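Local coordinates for protein homoserine dehydrogenase (Thermoplasma acidophilum, PDB 3ING) that probably catalyses the NADPH-dependent reduction of aspartate semialdehyde to L-homoserine, on the route from aspartate to threonine and methionine, at residues E81-L86 / S109-V114; S119-K124 / S218-N223; Y157-S162 / I289-N294; R250-V255 / R267-N272. All coordinates share one frame; numbering follows the deposited sequence.

Interaction 1 (E81-L86 / S109-V114); sequences EAADLL and SGMNVV
Leu85 and Leu86 pair with Asn112 and Val113 as neighbouring parallel strands, the two ends of a beta-alpha-beta unit in the NADPH-binding Rossmann domain. Three backbone hydrogen bonds fix the register: Asn112 N gives to Asp84 O, Leu86 N to Asn112 O and Val114 N to Leu86 O, all within 2.8 to 2.9 Å. The last is almost straight, with 170° at the hydrogen. Between them CA-H...O contacts from Met111, Leu85 and Val113 fill the ladder. Before the strands join, a water bridges the two segments, donating to both Asp84 O and Gly110 O. Gly110, with positive phi, is the C' residue of the Schellman motif that ends helix 97-108 and turns the chain into the second strand.

Met111, a selenomethionine, lies over segment 81-86: its CG sits 3.5 Å from Ala83 O. With CG anti to the carbonyl carbon (chi1 -59°) and the chain extended at the next bond, SE is carried to 3.9 Å from Ala83 CB. Leu85 meets Val114 on one face, where Leu85 CD2 comes within 3.9 Å of Val114 CG2; with CG of Leu85 anti to its backbone N (chi1 -173°), both methyls are turned to that same valine branch. Leu86 and Val113 share the other face.

Asp84 forms a salt bridge with Arg6, on strand 4-10, which flanks strand 85-88, while Asn112 OD1 accepts from Tyr138 N beside strand 139-140. Helix 97-108 packs on Leu86 and Val113, and helix 306-321 on Leu85 and Val114, so a helix covers each face.

Interaction 2 (S119-K124 / S218-N223); sequences SGLANK and SVILVN
Leu121 and Ala122 on one helix face Ile220 and Val219 on the other, and the contact is made by the bases and first branches of these side chains. Val219 points toward helix 119-135 and sets its CG1 methyl against the backbone of Ala122, 3.6 Å from Ala122 O and 3.8 Å from Ala122 CA. CG1 lies opposite the backbone N about the CA-CB bond (chi1 172°), while CG2, beside the backbone N, also faces Ala122 O, at 4.0 Å. The small Ala122 side chain lets this happen: its CB is 4.3 Å from Val219 CB, and the CA atoms of Ala122 and Val219 approach to 5.4 Å.

Ile220 comes in from beside Val219. Its CG1 branch runs across to Leu121, with CG1 3.8 Å and CD1 4.0 Å from Leu121 CB. The isoleucine thus touches the root of the leucine, whose side chain also packs on Ile128 and Met129 of its own helix. The short axes pass 8.6 Å apart at a crossing angle of 65°, so a steep crossing limits the contact to these four buried residues. Only apolar side-chain atoms take part, although Val219 CG1 rests on the backbone carbonyl of Ala122. The contact ties a helix of the nucleotide-binding part to one of the homoserine dehydrogenase part. Lys118 and Lys217, the predicted NADPH-binding residue and proton donor, each directly precede one of the segments.

Tyr141 packs on both Leu121 and Ile220. Helix 212-226 also rests, through Ser218, Leu221 and Val222, on strands 249-258 and 261-270.

Interaction 3 (Y157-S162 / I289-N294); sequences YSILPS and IETDSN
Ile159 to Ser162 form a type I beta turn, closed by Ser162 N to Ile159 O at 3.1 Å, and it sets against the point where strand 286-291 ends and the chain bends back through Asp292, Ser293 and Asn294. The backbones come nearest at Ser162 and Ser293, with CA atoms 4.8 Å apart. Ser162 OG accepts from Ser293 N at 3.0 Å, a bent bond with 135° at the hydrogen. Close by, Thr291 OG1 takes Asn294 N at 2.8 Å, an ST motif that folds the bend onto the strand end, and it also bonds Gly295 O. This bend links strands 286-291 and 296-301 of the antiparallel sheet, and the turn leads into strand 164-170, the neighbour of 286-291. The threonine OG1 stands between its backbone N and carbonyl carbon (chi1 78°), which leaves CG2 to face Ile159 CD1 at 3.8 Å. A valine here would remove the hydroxyl that ties Asn294 N and Gly295 O, and would probably leave the bend less firmly fixed. Ile159 and Ile289 reach toward each other tip to tip through their CD1 atoms. Asp292 OD1 lies 3.3 Å from Ser162 CA; it also accepts from Lys163 N, and Ser293 OG donates to it from above the carboxylate plane. The second subunit borders the contact, where its Tyr307 OH bonds Asp292 O and its Ser153 bonds Ser158.

Interaction 4 (R250-V255 / R267-N272); sequences RLVTEV and RIISLN
Glu254 and Arg267 join the two strands of a beta hairpin by a salt bridge beyond the backbone ladder. From CB, on the same face as Val252, Arg267 runs extended through CG and CD, its CG set between backbone N and carbonyl carbon (chi1 61°). CD stays 4.0 Å from Glu254 OE1, NE donates to that oxygen at 2.9 Å, and NH2 donates to it at 3.0 Å. Both nitrogens thus grip one oxygen side-on, on its syn side, from the same face and tilted out of the carboxylate plane; carboxylate and guanidinium planes stand 46° apart. Ile269 CD1 lies 3.6 Å above the guanidinium plane, over its centre, and also meets Val252 CB at 3.7 Å. An alanine replacing Glu254 would probably leave the Arg267 charge without its mate and its guanidinium freer to turn.

Paired backbone bonds link Arg250 with Ile269 and Val252 with Arg267; between them Leu251 and Ile268 form a non-hydrogen-bonded pair. The Leu271 side chain crosses that of Arg250 at about a right angle, Leu271 CD1 3.6 Å from Arg250 CG. Strand 261-270 is outermost in the sheet within this chain, and strand 249-258 pairs on its other side with 164-170. Helices 173-183 and 212-226 pack on the face of Leu251.

Interaction 2 is the most central of the four, entirely buried and apolar between its side chains, and it joins the two parts of the subunit. Interaction 1, partly buried, stays within the nucleotide-binding part and rests mainly on backbone hydrogen bonds between parallel strands. Interactions 3 and 4 both reach the antiparallel sheet of the other part. The hairpin of interaction 4, mostly buried but with Arg267 exposed on an edge strand, adds a salt bridge to its ladder; interaction 3, buried yet peripheral and bordered by the second subunit, combines hydroxyl-backbone bonds with isoleucine packing at a strand end. Interactions 2 and 4 touch directly, Ser218 and Val222 packing on Thr253 and Val255. Strand 112-115 of interaction 1 leads into helix 119-135 of interaction 2.

Interaction 1 (E81-L86 / S109-V114)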
loop_
_atom_site.group_PDB
_atom_site.type_symbol
_atom_site.label_atom_id
_atom_site.label_comp_id
_atom_site.label_asym_id
_atom_site.label_seq_id
_atom_site.Cartn_x
_atom_site.Cartn_y
_atom_site.Cartn_z
ATOM N N GLU A 81 10.696 -19.652 26.490
ATOM C CA GLU A 81 10.619 -20.321 25.214
ATOM C C GLU A 81 11.341 -19.501 24.175
ATOM O O GLU A 81 11.229 -18.270 24.149
ATOM C CB GLU A 81 9.154 -20.492 24.779
ATOM C CG GLU A 81 8.340 -21.451 25.659
ATOM C CD GLU A 81 8.767 -22.915 25.527
ATOM O OE1 GLU A 81 9.243 -23.325 24.432
ATOM O OE2 GLU A 81 8.595 -23.655 26.524
ATOM N N ALA A 82 12.035 -20.200 23.299
ATOM C CA ALA A 82 12.661 -19.602 22.140
ATOM C C ALA A 82 11.564 -19.068 21.221
ATOM O O ALA A 82 10.640 -19.799 20.891
ATOM C CB ALA A 82 13.505 -20.651 21.411
ATOM N N ALA A 83 11.703 -17.813 20.797
ATOM C CA ALA A 83 10.756 -17.138 19.915
ATOM C C ALA A 83 11.544 -16.221 18.980
ATOM O O ALA A 83 12.668 -15.834 19.275
ATOM C CB ALA A 83 9.757 -16.324 20.717
ATOM N N ASP A 84 10.928 -15.861 17.871
ATOM C CA ASP A 84 11.536 -14.946 16.911
ATOM C C ASP A 84 11.053 -13.499 17.086
ATOM O O ASP A 84 11.728 -12.560 16.666
ATOM C CB ASP A 84 11.109 -15.423 15.557
ATOM C CG ASP A 84 11.493 -16.891 15.338
ATOM O OD1 ASP A 84 12.709 -17.153 15.391
ATOM O OD2 ASP A 84 10.604 -17.752 15.168
ATOM N N LEU A 85 9.885 -13.341 17.700
ATOM C CA LEU A 85 9.195 -12.065 17.689
ATOM C C LEU A 85 8.291 -11.875 18.890
ATOM O O LEU A 85 7.602 -12.812 19.313
ATOM C CB LEU A 85 8.393 -12.071 16.383
ATOM C CG LEU A 85 7.600 -10.957 15.746
ATOM C CD1 LEU A 85 7.584 -11.162 14.198
ATOM C CD2 LEU A 85 6.216 -10.974 16.311
ATOM N N LEU A 86 8.315 -10.668 19.463
ATOM C CA LEU A 86 7.397 -10.271 20.521
ATOM C C LEU A 86 6.358 -9.330 19.927
ATOM O O LEU A 86 6.701 -8.436 19.148
ATOM C CB LEU A 86 8.113 -9.551 21.669
ATOM C CG LEU A 86 7.145 -8.886 22.674
ATOM C CD1 LEU A 86 6.728 -9.844 23.810
ATOM C CD2 LEU A 86 7.754 -7.618 23.214
ATOM N N SER A 109 17.008 -10.546 23.852
ATOM C CA SER A 109 16.738 -11.964 23.866
ATOM C C SER A 109 16.732 -12.559 22.467
ATOM O O SER A 109 16.296 -13.684 22.308
ATOM C CB SER A 109 15.365 -12.227 24.466
ATOM O OG SER A 109 15.323 -11.901 25.841
ATOM N N GLY A 110 17.125 -11.799 21.454
ATOM C CA GLY A 110 17.177 -12.336 20.093
ATOM C C GLY A 110 15.886 -12.231 19.298
ATOM O O GLY A 110 15.712 -12.916 18.276
HETATM N N MSE A 111 14.989 -11.353 19.724
HETATM C CA MSE A 111 13.719 -11.244 19.074
HETATM C C MSE A 111 13.532 -9.912 18.378
HETATM O O MSE A 111 14.098 -8.888 18.800
HETATM C CB MSE A 111 12.606 -11.404 20.098
HETATM C CG MSE A 111 12.629 -12.705 20.843
HETATM SE SE MSE A 111 11.071 -12.875 21.957
HETATM C CE MSE A 111 11.489 -12.403 23.295
ATOM N N ASN A 112 12.731 -9.915 17.305
ATOM C CA ASN A 112 12.248 -8.634 16.755
ATOM C C ASN A 112 10.950 -8.301 17.445
ATOM O O ASN A 112 10.442 -9.107 18.236
ATOM C CB ASN A 112 12.069 -8.701 15.234
ATOM C CG ASN A 112 13.353 -8.934 14.509
ATOM O OD1 ASN A 112 14.348 -8.219 14.700
ATOM N ND2 ASN A 112 13.353 -9.935 13.645
ATOM N N VAL A 113 10.408 -7.105 17.176
ATOM C CA VAL A 113 9.178 -6.677 17.779
ATOM C C VAL A 113 8.163 -6.171 16.796
ATOM O O VAL A 113 8.495 -5.487 15.835
ATOM C CB VAL A 113 9.460 -5.549 18.853
ATOM C CG1 VAL A 113 8.178 -4.942 19.378
ATOM C CG2 VAL A 113 10.275 -6.127 20.013
ATOM N N VAL A 114 6.900 -6.514 17.054
ATOM C CA VAL A 114 5.761 -5.912 16.369
ATOM C C VAL A 114 4.873 -5.267 17.425
ATOM O O VAL A 114 4.546 -5.902 18.425
ATOM C CB VAL A 114 4.937 -6.932 15.612
ATOM C CG1 VAL A 114 3.686 -6.273 15.132
ATOM C CG2 VAL A 114 5.764 -7.551 14.447
HETATM O O HOH W 1 14.107 -16.333 22.176
HETATM O O HOH W 2 14.626 -12.965 15.302
#

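Interaction 2 (S119-K124 / S218-N223)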
loop_
_atom_site.group_PDB
_atom_site.type_symbol
_atom_site.label_atom_id
_atom_site.label_comp_id
_atom_site.label_asym_id
_atom_site.label_seq_id
_atom_site.Cartn_x
_atom_site.Cartn_y
_atom_site.Cartn_z
ATOM N N SER A 119 2.626 4.079 22.796
ATOM C CA SER A 119 3.264 4.904 23.851
ATOM C C SER A 119 4.787 4.791 23.912
ATOM O O SER A 119 5.491 5.769 24.162
ATOM C CB SER A 119 2.689 4.525 25.202
ATOM O OG SER A 119 3.188 5.375 26.218
ATOM N N GLY A 120 5.304 3.588 23.725
ATOM C CA GLY A 120 6.759 3.402 23.705
ATOM C C GLY A 120 7.389 4.239 22.621
ATOM O O GLY A 120 8.244 5.028 22.885
ATOM N N LEU A 121 6.903 4.099 21.384
ATOM C CA LEU A 121 7.458 4.841 20.266
ATOM C C LEU A 121 7.205 6.327 20.355
ATOM O O LEU A 121 8.006 7.113 19.889
ATOM C CB LEU A 121 6.885 4.294 18.949
ATOM C CG LEU A 121 7.284 2.854 18.604
ATOM C CD1 LEU A 121 6.518 2.334 17.391
ATOM C CD2 LEU A 121 8.820 2.742 18.417
ATOM N N ALA A 122 6.093 6.730 20.951
ATOM C CA ALA A 122 5.775 8.165 21.053
ATOM C C ALA A 122 6.617 8.915 22.109
ATOM O O ALA A 122 6.836 10.116 21.990
ATOM C CB ALA A 122 4.260 8.367 21.309
ATOM N N ASN A 123 7.109 8.179 23.099
ATOM C CA ASN A 123 7.853 8.726 24.212
ATOM C C ASN A 123 9.338 8.408 24.213
ATOM O O ASN A 123 10.149 9.206 24.697
ATOM C CB ASN A 123 7.236 8.186 25.515
ATOM C CG ASN A 123 5.863 8.777 25.804
ATOM O OD1 ASN A 123 5.761 9.955 26.092
ATOM N ND2 ASN A 123 4.827 7.957 25.779
ATOM N N LYS A 124 9.699 7.243 23.689
ATOM C CA LYS A 124 11.036 6.687 23.829
ATOM C C LYS A 124 11.619 6.179 22.491
ATOM O O LYS A 124 12.361 5.192 22.452
ATOM C CB LYS A 124 10.996 5.536 24.849
ATOM C CG LYS A 124 10.488 5.904 26.264
ATOM C CD LYS A 124 11.501 5.788 27.361
ATOM C CE LYS A 124 12.881 6.248 26.960
ATOM N NZ LYS A 124 13.637 6.874 28.052
ATOM N N SER A 218 1.176 11.143 15.818
ATOM C CA SER A 218 1.865 12.158 15.065
ATOM C C SER A 218 3.373 12.092 15.252
ATOM O O SER A 218 4.119 12.464 14.334
ATOM C CB SER A 218 1.352 13.580 15.410
ATOM O OG SER A 218 1.793 14.070 16.682
ATOM N N VAL A 219 3.808 11.646 16.441
ATOM C CA VAL A 219 5.246 11.472 16.757
ATOM C C VAL A 219 5.798 10.346 15.906
ATOM O O VAL A 219 6.848 10.465 15.311
ATOM C CB VAL A 219 5.492 11.133 18.229
ATOM C CG1 VAL A 219 6.952 10.767 18.474
ATOM C CG2 VAL A 219 5.052 12.288 19.123
ATOM N N ILE A 220 5.094 9.236 15.898
ATOM C CA ILE A 220 5.514 8.065 15.142
ATOM C C ILE A 220 5.608 8.429 13.660
ATOM O O ILE A 220 6.590 8.092 12.990
ATOM C CB ILE A 220 4.557 6.867 15.389
ATOM C CG1 ILE A 220 4.588 6.499 16.865
ATOM C CG2 ILE A 220 4.915 5.635 14.443
ATOM C CD1 ILE A 220 3.518 5.519 17.285
ATOM N N LEU A 221 4.611 9.164 13.168
ATOM C CA LEU A 221 4.590 9.590 11.755
ATOM C C LEU A 221 5.753 10.509 11.401
ATOM O O LEU A 221 6.460 10.258 10.432
ATOM C CB LEU A 221 3.261 10.289 11.399
ATOM C CG LEU A 221 2.011 9.442 11.238
ATOM C CD1 LEU A 221 0.766 10.350 11.302
ATOM C CD2 LEU A 221 2.060 8.633 9.946
ATOM N N VAL A 222 5.933 11.581 12.157
ATOM C CA VAL A 222 7.005 12.537 11.855
ATOM C C VAL A 222 8.365 11.844 11.973
ATOM O O VAL A 222 9.219 12.017 11.115
ATOM C CB VAL A 222 6.919 13.842 12.697
ATOM C CG1 VAL A 222 7.353 13.614 14.196
ATOM C CG2 VAL A 222 7.760 14.989 12.015
ATOM N N ASN A 223 8.571 11.017 13.006
ATOM C CA ASN A 223 9.873 10.308 13.165
ATOM C C ASN A 223 10.101 9.284 12.044
ATOM O O ASN A 223 11.188 9.168 11.503
ATOM C CB ASN A 223 9.983 9.617 14.536
ATOM C CG ASN A 223 10.021 10.588 15.686
ATOM O OD1 ASN A 223 10.237 11.791 15.501
ATOM N ND2 ASN A 223 9.904 10.052 16.902
#

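Interaction 3 (Y157-S162 / I289-N294)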
loop_
_atom_site.group_PDB
_atom_site.type_symbol
_atom_site.label_atom_id
_atom_site.label_comp_id
_atom_site.label_asym_id
_atom_site.label_seq_id
_atom_site.Cartn_x
_atom_site.Cartn_y
_atom_site.Cartn_z
ATOM N N TYR A 157 7.068 -0.088 1.104
ATOM C CA TYR A 157 7.181 -0.928 -0.091
ATOM C C TYR A 157 6.462 -0.479 -1.350
ATOM O O TYR A 157 6.591 -1.152 -2.378
ATOM C CB TYR A 157 6.678 -2.346 0.261
ATOM C CG TYR A 157 7.406 -2.935 1.434
ATOM C CD1 TYR A 157 8.736 -3.336 1.315
ATOM C CD2 TYR A 157 6.807 -3.029 2.679
ATOM C CE1 TYR A 157 9.416 -3.827 2.392
ATOM C CE2 TYR A 157 7.489 -3.513 3.754
ATOM C CZ TYR A 157 8.781 -3.939 3.599
ATOM O OH TYR A 157 9.496 -4.448 4.676
ATOM N N SER A 158 5.689 0.606 -1.280
ATOM C CA SER A 158 4.910 1.075 -2.430
ATOM C C SER A 158 5.407 2.379 -3.052
ATOM O O SER A 158 5.118 2.637 -4.211
ATOM C CB SER A 158 3.447 1.262 -2.045
ATOM O OG SER A 158 2.786 0.026 -1.790
ATOM N N ILE A 159 6.146 3.198 -2.309
ATOM C CA ILE A 159 6.661 4.484 -2.834
ATOM C C ILE A 159 8.158 4.684 -2.560
ATOM O O ILE A 159 8.628 5.764 -2.221
ATOM C CB ILE A 159 5.842 5.672 -2.280
ATOM C CG1 ILE A 159 5.923 5.719 -0.736
ATOM C CG2 ILE A 159 4.431 5.552 -2.689
ATOM C CD1 ILE A 159 5.329 6.985 -0.132
ATOM N N LEU A 160 8.923 3.619 -2.752
ATOM C CA LEU A 160 10.377 3.648 -2.534
ATOM C C LEU A 160 11.146 4.770 -3.257
ATOM O O LEU A 160 12.078 5.327 -2.702
ATOM C CB LEU A 160 11.003 2.278 -2.878
ATOM C CG LEU A 160 10.739 1.156 -1.872
ATOM C CD1 LEU A 160 11.015 -0.174 -2.502
ATOM C CD2 LEU A 160 11.638 1.399 -0.601
ATOM N N PRO A 161 10.771 5.117 -4.491
ATOM C CA PRO A 161 11.533 6.162 -5.155
ATOM C C PRO A 161 11.346 7.587 -4.623
ATOM O O PRO A 161 12.119 8.469 -4.979
ATOM C CB PRO A 161 10.994 6.133 -6.584
ATOM C CG PRO A 161 10.121 4.987 -6.667
ATOM C CD PRO A 161 9.696 4.600 -5.334
ATOM N N SER A 162 10.337 7.813 -3.800
ATOM C CA SER A 162 9.945 9.175 -3.444
ATOM C C SER A 162 10.465 9.734 -2.142
ATOM O O SER A 162 10.648 9.004 -1.149
ATOM C CB SER A 162 8.423 9.221 -3.269
ATOM O OG SER A 162 7.738 9.216 -4.514
ATOM N N ILE A 289 -0.859 11.009 1.153
ATOM C CA ILE A 289 0.541 11.345 1.166
ATOM C C ILE A 289 0.914 11.983 -0.154
ATOM O O ILE A 289 0.722 11.418 -1.227
ATOM C CB ILE A 289 1.496 10.157 1.412
ATOM C CG1 ILE A 289 1.011 8.907 0.695
ATOM C CG2 ILE A 289 1.726 9.949 2.913
ATOM C CD1 ILE A 289 2.050 7.851 0.634
ATOM N N GLU A 290 1.492 13.182 -0.056
ATOM C CA GLU A 290 2.088 13.887 -1.196
ATOM C C GLU A 290 3.539 13.472 -1.342
ATOM O O GLU A 290 4.285 13.593 -0.392
ATOM C CB GLU A 290 2.046 15.402 -1.012
ATOM C CG GLU A 290 0.696 15.969 -0.732
ATOM C CD GLU A 290 0.708 17.492 -0.555
ATOM O OE1 GLU A 290 1.795 18.119 -0.653
ATOM O OE2 GLU A 290 -0.383 18.056 -0.323
ATOM N N THR A 291 3.922 13.009 -2.539
ATOM C CA THR A 291 5.268 12.493 -2.841
ATOM C C THR A 291 5.851 13.164 -4.037
ATOM O O THR A 291 5.124 13.690 -4.883
ATOM C CB THR A 291 5.301 10.961 -3.116
ATOM O OG1 THR A 291 4.835 10.641 -4.452
ATOM C CG2 THR A 291 4.503 10.197 -2.077
ATOM N N ASP A 292 7.175 13.097 -4.168
ATOM C CA ASP A 292 7.779 13.758 -5.283
ATOM C C ASP A 292 7.943 12.853 -6.526
ATOM O O ASP A 292 8.221 13.374 -7.585
ATOM C CB ASP A 292 9.083 14.449 -4.872
ATOM C CG ASP A 292 10.219 13.469 -4.576
ATOM O OD1 ASP A 292 9.976 12.265 -4.602
ATOM O OD2 ASP A 292 11.359 13.916 -4.299
ATOM N N SER A 293 7.784 11.523 -6.380
ATOM C CA SER A 293 7.923 10.589 -7.524
ATOM C C SER A 293 6.778 9.582 -7.750
ATOM O O SER A 293 6.785 8.825 -8.740
ATOM C CB SER A 293 9.218 9.801 -7.359
ATOM O OG SER A 293 10.320 10.670 -7.199
ATOM N N ASN A 294 5.802 9.569 -6.865
ATOM C CA ASN A 294 4.660 8.648 -6.963
ATOM C C ASN A 294 3.326 9.364 -6.832
ATOM O O ASN A 294 2.301 8.733 -6.508
ATOM C CB ASN A 294 4.791 7.548 -5.881
ATOM C CG ASN A 294 5.990 6.649 -6.120
ATOM O OD1 ASN A 294 5.888 5.673 -6.895
ATOM N ND2 ASN A 294 7.149 6.980 -5.496
#

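Interaction 4 (R250-V255 / R267-N272)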
loop_
_atom_site.group_PDB
_atom_site.type_symbol
_atom_site.label_atom_id
_atom_site.label_comp_id
_atom_site.label_asym_id
_atom_site.label_seq_id
_atom_site.Cartn_x
_atom_site.Cartn_y
_atom_site.Cartn_z
ATOM N N ARG A 250 -13.307 17.649 11.539
ATOM C CA ARG A 250 -12.534 16.445 11.761
ATOM C C ARG A 250 -11.247 16.805 12.502
ATOM O O ARG A 250 -10.703 17.927 12.354
ATOM C CB ARG A 250 -12.169 15.794 10.447
ATOM C CG ARG A 250 -13.320 15.452 9.517
ATOM C CD ARG A 250 -14.127 14.260 9.987
ATOM N NE ARG A 250 -15.085 13.914 8.940
ATOM C CZ ARG A 250 -16.256 14.504 8.780
ATOM N NH1 ARG A 250 -16.658 15.474 9.591
ATOM N NH2 ARG A 250 -17.056 14.100 7.827
ATOM N N LEU A 251 -10.763 15.852 13.299
ATOM C CA LEU A 251 -9.472 15.974 13.964
ATOM C C LEU A 251 -8.442 15.393 12.987
ATOM O O LEU A 251 -8.310 14.175 12.805
ATOM C CB LEU A 251 -9.478 15.261 15.324
ATOM C CG LEU A 251 -8.271 15.442 16.266
ATOM C CD1 LEU A 251 -7.049 14.646 15.838
ATOM C CD2 LEU A 251 -7.923 16.946 16.454
ATOM N N VAL A 252 -7.715 16.289 12.346
ATOM C CA VAL A 252 -6.762 15.922 11.312
ATOM C C VAL A 252 -5.340 16.015 11.842
ATOM O O VAL A 252 -4.964 16.989 12.492
ATOM C CB VAL A 252 -6.902 16.874 10.081
ATOM C CG1 VAL A 252 -5.858 16.566 9.008
ATOM C CG2 VAL A 252 -8.357 16.791 9.480
ATOM N N THR A 253 -4.571 14.978 11.560
ATOM C CA THR A 253 -3.176 14.889 11.931
ATOM C C THR A 253 -2.339 15.153 10.681
ATOM O O THR A 253 -2.470 14.437 9.655
ATOM C CB THR A 253 -2.824 13.515 12.511
ATOM O OG1 THR A 253 -3.602 13.264 13.689
ATOM C CG2 THR A 253 -1.329 13.442 12.891
ATOM N N GLU A 254 -1.492 16.179 10.772
ATOM C CA GLU A 254 -0.576 16.571 9.678
ATOM C C GLU A 254 0.921 16.531 10.069
ATOM O O GLU A 254 1.329 16.935 11.187
ATOM C CB GLU A 254 -0.883 17.977 9.215
ATOM C CG GLU A 254 -2.351 18.277 8.940
ATOM C CD GLU A 254 -2.585 19.752 8.653
ATOM O OE1 GLU A 254 -2.498 20.578 9.613
ATOM O OE2 GLU A 254 -2.841 20.064 7.471
ATOM N N VAL A 255 1.736 16.101 9.119
ATOM C CA VAL A 255 3.177 16.033 9.274
ATOM C C VAL A 255 3.758 16.578 7.995
ATOM O O VAL A 255 3.412 16.143 6.880
ATOM C CB VAL A 255 3.645 14.602 9.573
ATOM C CG1 VAL A 255 5.147 14.515 9.516
ATOM C CG2 VAL A 255 3.134 14.147 10.976
ATOM N N ARG A 267 -5.251 18.771 14.803
ATOM C CA ARG A 267 -6.104 19.922 15.079
ATOM C C ARG A 267 -7.488 19.704 14.494
ATOM O O ARG A 267 -7.663 18.924 13.595
ATOM C CB ARG A 267 -5.454 21.194 14.525
ATOM C CG ARG A 267 -5.239 21.212 13.026
ATOM C CD ARG A 267 -4.439 22.466 12.580
ATOM N NE ARG A 267 -4.036 22.423 11.166
ATOM C CZ ARG A 267 -4.600 23.135 10.182
ATOM N NH1 ARG A 267 -5.600 23.976 10.414
ATOM N NH2 ARG A 267 -4.157 23.021 8.936
ATOM N N ILE A 268 -8.478 20.395 15.029
ATOM C CA ILE A 268 -9.820 20.282 14.495
ATOM C C ILE A 268 -9.947 21.232 13.305
ATOM O O ILE A 268 -9.703 22.416 13.436
ATOM C CB ILE A 268 -10.912 20.520 15.570
ATOM C CG1 ILE A 268 -10.926 19.364 16.574
ATOM C CG2 ILE A 268 -12.245 20.615 14.897
ATOM C CD1 ILE A 268 -11.692 19.628 17.870
ATOM N N ILE A 269 -10.316 20.701 12.142
ATOM C CA ILE A 269 -10.427 21.469 10.928
ATOM C C ILE A 269 -11.794 21.255 10.280
ATOM O O ILE A 269 -12.294 20.131 10.237
ATOM C CB ILE A 269 -9.409 21.010 9.858
ATOM C CG1 ILE A 269 -7.999 20.872 10.413
ATOM C CG2 ILE A 269 -9.370 22.005 8.720
ATOM C CD1 ILE A 269 -6.978 20.519 9.330
ATOM N N SER A 270 -12.361 22.317 9.721
ATOM C CA SER A 270 -13.585 22.213 8.934
ATOM C C SER A 270 -13.176 21.992 7.497
ATOM O O SER A 270 -12.710 22.910 6.825
ATOM C CB SER A 270 -14.427 23.478 9.038
ATOM O OG SER A 270 -14.931 23.607 10.346
ATOM N N LEU A 271 -13.383 20.776 7.021
ATOM C CA LEU A 271 -12.906 20.387 5.705
ATOM C C LEU A 271 -13.814 20.828 4.573
ATOM O O LEU A 271 -15.032 20.915 4.726
ATOM C CB LEU A 271 -12.753 18.867 5.648
ATOM C CG LEU A 271 -11.759 18.262 6.644
ATOM C CD1 LEU A 271 -11.786 16.749 6.566
ATOM C CD2 LEU A 271 -10.334 18.798 6.394
ATOM N N ASN A 272 -13.175 21.119 3.441
ATOM C CA ASN A 272 -13.840 21.414 2.194
ATOM C C ASN A 272 -14.468 20.155 1.659
ATOM O O ASN A 272 -13.950 19.054 1.873
ATOM C CB ASN A 272 -12.822 21.970 1.181
ATOM C CG ASN A 272 -13.315 21.907 -0.262
ATOM O OD1 ASN A 272 -12.744 21.180 -1.099
ATOM N ND2 ASN A 272 -14.374 22.661 -0.566
#